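DNA-entry nuclease (Competence-specific nuclease) (Streptococcus agalactiae ILRI112, PDB 4QGO) probably cleaves DNA as a non-specific beta-beta-alpha nuclease of the His-Me finger clan, and serves the bacterium as a virulence factor. Local coordinates at residues L93-V98 with V135-A140; E192-S195 with L200-N203. The protein carries 1 engineered substitution. All coordinates share one frame; numbering follows the deposited sequence. Where two conformers were deposited one is given.

Interaction 1. Residues L93-V98 with V135-A140; sequences LGWHQV and VVTQTA
Leu93, Gly94 and Trp95 lie along the edge of strand 135-139, a worked case of a loop joined to a strand edge through water and one side-chain hydroxyl instead of a ladder of direct backbone bonds. At the start of the strand, Val135 O accepts a hydrogen bond from a water at 2.9 Å, and that water accepts one from Leu93 N at 3.0 Å. Val136 uses its backbone on the other edge, pairing with Gly111 of strand 108-112.

Thr137 carries the contact. Its OG1 donates to Leu93 O at 2.8 Å, but arrives well above the carbonyl plane, 47° out of it, with a C=O...donor angle of 131°. A second water spans the same gap: it accepts from Thr137 N at 2.8 Å and donates to Leu93 O at 2.8 Å. Leu93 O thus accepts two hydrogen bonds, one from the Thr137 hydroxyl and one from a water that Thr137 N holds. With OG1 beside the backbone N (chi1 -64°), the hydroxyl lies on the same side as the amide: the hydroxyl reaches Leu93 O directly, the amide through the water. Thr137 OG1 also meets the edge of the Trp95 indole near the ring plane, 3.7 Å from Trp95 CE3; Trp95 N lies close but at a poor angle for bonding. Gly94, with its positive phi, carries the chain between the gripped carbonyl and the indole.

Beyond Thr137, Gln138 pairs with Asp109, and Thr139 is the N-cap of helix 140-144, so the strand runs straight into a helix, consistent with the beta-beta-alpha architecture of these nucleases. The chemistry implies that the junction is mainly polar: a buried threonine hydroxyl is satisfied by a carbonyl, two waters bridge backbone to backbone, and the indole edge lies beside the same hydroxyl.

Interaction 2. Residues E192-S195 with L200-N203; sequences EAKS and LEFN
Glu192 and Asn203 face each other as a non-hydrogen-bonded pair of the antiparallel hairpin. Their side chains run side by side, Glu192 CG lying 3.6 Å from Asn203 OD1, with carboxylate and amide planes 17° apart. The polar ends have other partners: the carboxylate Thr41 and Arg173, the amide His190 and Gln40; a water also accepts from Asn203 ND2 and donates weakly to Glu192 OE1.

Ala193 forms the hydrogen-bonded pair with Phe202: Ala193 N reaches Phe202 O at 3.1 Å, and Phe202 N reaches Ala193 O at 3.0 Å. Phe202 CG stands between its backbone N and carbonyl carbon (chi1 61°), which brings the ring beside Ala193, whose CB sits over one face, toward the rim, 3.4 Å from Phe202 CZ, in a CH-pi contact. Lys194 crosses Glu201 on the Glu192 face, Lys194 CD 3.5 Å from Glu201 OE1; NZ stays beyond salt-bridge distance, and Glu201 OE2 bonds to Thr41 N. Ser195 N donates to Leu200 O at 2.9 Å, and Ser195 OG accepts from Leu200 N at 3.0 Å while also bonding Asp197.

Strand 170-177 flanks strand 188-195 in the sheet, and helix 153-165 packs over the Phe202 face, with Val160 against Phe202 and Tyr156 edge-to-face to its ring.

Followed from the N terminus, the chain first closes interaction 1, where strand 135-139 returns to the loop that precedes strand 108-112, across 36 intervening residues that include strand 108-112 itself. Interaction 2 comes later and is far more local: only four residues separate its two segments, in the hairpin of strands 188-195 and 201-207. The two are in series, neither nested nor crossed, and their centres lie about 26 Å apart on opposite sides of the chain's centre. One joins that loop to the small two-strand sheet; the other is a hairpin within the large antiparallel sheet. Strand 188-195, which supplies half of interaction 2, also reaches strand 135-139 at its other end through Met189.

Interaction 1. Residues L93-V98 with V135-A140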
# COMPACT_ATOMS: atom_id res chain seq x y z
N LEU A 93 -5.48 13.00 2.83
CA LEU A 93 -6.78 12.99 3.47
C LEU A 93 -6.72 12.28 4.82
O LEU A 93 -6.08 11.22 4.93
CB LEU A 93 -7.80 12.30 2.57
CG LEU A 93 -8.03 12.96 1.21
CD1 LEU A 93 -8.94 12.09 0.39
CD2 LEU A 93 -8.65 14.35 1.40
N GLY A 94 -7.37 12.85 5.83
CA GLY A 94 -7.43 12.22 7.14
C GLY A 94 -6.20 12.39 8.02
O GLY A 94 -6.07 11.72 9.04
N TRP A 95 -5.28 13.26 7.61
CA TRP A 95 -4.01 13.42 8.33
C TRP A 95 -4.18 14.10 9.68
O TRP A 95 -4.61 15.26 9.76
CB TRP A 95 -3.02 14.22 7.50
CG TRP A 95 -1.64 14.34 8.11
CD1 TRP A 95 -1.18 15.32 8.95
CD2 TRP A 95 -0.54 13.44 7.90
NE1 TRP A 95 0.14 15.08 9.28
CE2 TRP A 95 0.55 13.94 8.64
CE3 TRP A 95 -0.38 12.26 7.16
CZ2 TRP A 95 1.79 13.30 8.65
CZ3 TRP A 95 0.86 11.63 7.17
CH2 TRP A 95 1.93 12.15 7.91
N HIS A 96 -3.84 13.37 10.73
CA HIS A 96 -3.85 13.92 12.09
C HIS A 96 -2.73 13.28 12.88
O HIS A 96 -2.90 12.23 13.50
CB HIS A 96 -5.20 13.67 12.76
CG HIS A 96 -6.32 14.41 12.10
ND1 HIS A 96 -6.48 15.77 12.21
CD2 HIS A 96 -7.32 13.98 11.29
CE1 HIS A 96 -7.53 16.15 11.52
NE2 HIS A 96 -8.06 15.09 10.94
N GLN A 97 -1.56 13.90 12.83
CA GLN A 97 -0.39 13.35 13.47
C GLN A 97 -0.51 13.33 14.99
O GLN A 97 -1.10 14.23 15.59
CB GLN A 97 0.84 14.15 13.06
CG GLN A 97 2.17 13.55 13.50
CD GLN A 97 2.42 12.18 12.89
OE1 GLN A 97 1.92 11.17 13.38
NE2 GLN A 97 3.20 12.15 11.80
N VAL A 98 0.06 12.29 15.60
CA VAL A 98 0.08 12.10 17.05
C VAL A 98 1.46 11.54 17.43
O VAL A 98 1.99 10.69 16.72
CB VAL A 98 -1.00 11.06 17.48
CG1 VAL A 98 -0.89 10.75 18.97
CG2 VAL A 98 -2.41 11.54 17.14
N VAL A 135 -0.84 9.38 -2.56
CA VAL A 135 -0.43 9.43 -1.15
C VAL A 135 -1.63 9.36 -0.23
O VAL A 135 -2.61 10.08 -0.41
CB VAL A 135 0.36 10.73 -0.84
CG1 VAL A 135 0.77 10.75 0.64
CG2 VAL A 135 1.58 10.84 -1.74
N VAL A 136 -1.55 8.47 0.76
CA VAL A 136 -2.57 8.35 1.79
C VAL A 136 -1.95 8.52 3.17
O VAL A 136 -0.73 8.52 3.33
CB VAL A 136 -3.32 7.00 1.73
CG1 VAL A 136 -4.11 6.88 0.43
CG2 VAL A 136 -2.34 5.81 1.89
N THR A 137 -2.82 8.67 4.17
CA THR A 137 -2.40 8.65 5.56
C THR A 137 -2.19 7.19 5.95
O THR A 137 -3.13 6.42 5.95
CB THR A 137 -3.46 9.29 6.46
OG1 THR A 137 -3.58 10.67 6.11
CG2 THR A 137 -3.08 9.16 7.94
N GLN A 138 -0.94 6.82 6.24
CA GLN A 138 -0.62 5.43 6.50
C GLN A 138 0.10 5.30 7.83
O GLN A 138 0.97 6.12 8.17
CB GLN A 138 0.27 4.87 5.37
CG GLN A 138 0.43 3.34 5.45
CD GLN A 138 1.14 2.78 4.24
OE1 GLN A 138 1.99 3.45 3.64
NE2 GLN A 138 0.79 1.56 3.86
N THR A 139 -0.26 4.28 8.60
CA THR A 139 0.42 4.11 9.88
C THR A 139 1.93 3.95 9.68
O THR A 139 2.38 3.38 8.67
CB THR A 139 -0.14 2.94 10.72
OG1 THR A 139 0.21 1.70 10.09
CG2 THR A 139 -1.65 3.07 10.87
N ALA A 140 2.71 4.46 10.63
CA ALA A 140 4.16 4.31 10.55
C ALA A 140 4.54 2.85 10.45
O ALA A 140 5.41 2.49 9.66
CB ALA A 140 4.83 4.96 11.75
O HOH W 1 -5.53 8.90 3.50
O HOH W 2 -5.13 11.04 0.60

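Interaction 2. Residues E192-S195 with L200-N203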
# COMPACT_ATOMS: atom_id res chain seq x y z
N GLU A 192 -0.62 -6.14 -5.16
CA GLU A 192 -0.59 -7.28 -6.07
C GLU A 192 0.61 -7.12 -7.00
O GLU A 192 0.86 -6.02 -7.52
CB GLU A 192 -1.86 -7.31 -6.90
CG GLU A 192 -3.12 -7.49 -6.10
CD GLU A 192 -4.34 -7.36 -6.97
OE1 GLU A 192 -4.69 -8.34 -7.66
OE2 GLU A 192 -4.93 -6.26 -7.00
N ALA A 193 1.35 -8.20 -7.22
CA ALA A 193 2.51 -8.15 -8.11
C ALA A 193 2.70 -9.47 -8.84
O ALA A 193 2.44 -10.53 -8.28
CB ALA A 193 3.78 -7.78 -7.34
N LYS A 194 3.18 -9.38 -10.08
CA LYS A 194 3.44 -10.57 -10.89
C LYS A 194 4.58 -10.24 -11.84
O LYS A 194 4.50 -9.26 -12.58
CB LYS A 194 2.17 -10.96 -11.65
CG LYS A 194 2.35 -12.09 -12.66
CD LYS A 194 2.67 -13.38 -11.94
CE LYS A 194 2.75 -14.54 -12.93
NZ LYS A 194 1.48 -14.72 -13.68
N SER A 195 5.63 -11.05 -11.84
CA SER A 195 6.69 -10.88 -12.83
C SER A 195 6.37 -11.65 -14.12
O SER A 195 5.63 -12.65 -14.10
CB SER A 195 8.05 -11.30 -12.27
OG SER A 195 8.09 -12.69 -12.00
N LEU A 200 8.06 -14.04 -9.31
CA LEU A 200 7.50 -13.19 -8.27
C LEU A 200 5.99 -13.11 -8.43
O LEU A 200 5.49 -12.77 -9.50
CB LEU A 200 8.07 -11.77 -8.35
CG LEU A 200 7.49 -10.78 -7.34
CD1 LEU A 200 7.90 -11.16 -5.93
CD2 LEU A 200 7.92 -9.35 -7.66
N GLU A 201 5.27 -13.43 -7.36
CA GLU A 201 3.82 -13.25 -7.36
C GLU A 201 3.32 -13.13 -5.94
O GLU A 201 3.64 -13.96 -5.10
CB GLU A 201 3.12 -14.40 -8.08
CG GLU A 201 1.61 -14.19 -8.17
CD GLU A 201 0.89 -15.14 -9.11
OE1 GLU A 201 1.57 -15.93 -9.80
OE2 GLU A 201 -0.36 -15.07 -9.17
N PHE A 202 2.55 -12.08 -5.67
CA PHE A 202 1.90 -11.97 -4.38
C PHE A 202 0.58 -11.21 -4.47
O PHE A 202 0.33 -10.49 -5.44
CB PHE A 202 2.82 -11.38 -3.29
CG PHE A 202 3.34 -9.98 -3.57
CD1 PHE A 202 2.51 -8.88 -3.44
CD2 PHE A 202 4.68 -9.78 -3.88
CE1 PHE A 202 2.99 -7.60 -3.67
CE2 PHE A 202 5.17 -8.50 -4.09
CZ PHE A 202 4.33 -7.40 -3.98
N ASN A 203 -0.26 -11.39 -3.45
CA ASN A 203 -1.55 -10.75 -3.37
C ASN A 203 -1.82 -10.61 -1.88
O ASN A 203 -2.15 -11.59 -1.21
CB ASN A 203 -2.63 -11.60 -4.05
CG ASN A 203 -3.94 -10.86 -4.20
OD1 ASN A 203 -4.15 -9.81 -3.59
ND2 ASN A 203 -4.84 -11.40 -5.02
O HOH W 3 -7.06 -9.60 -5.78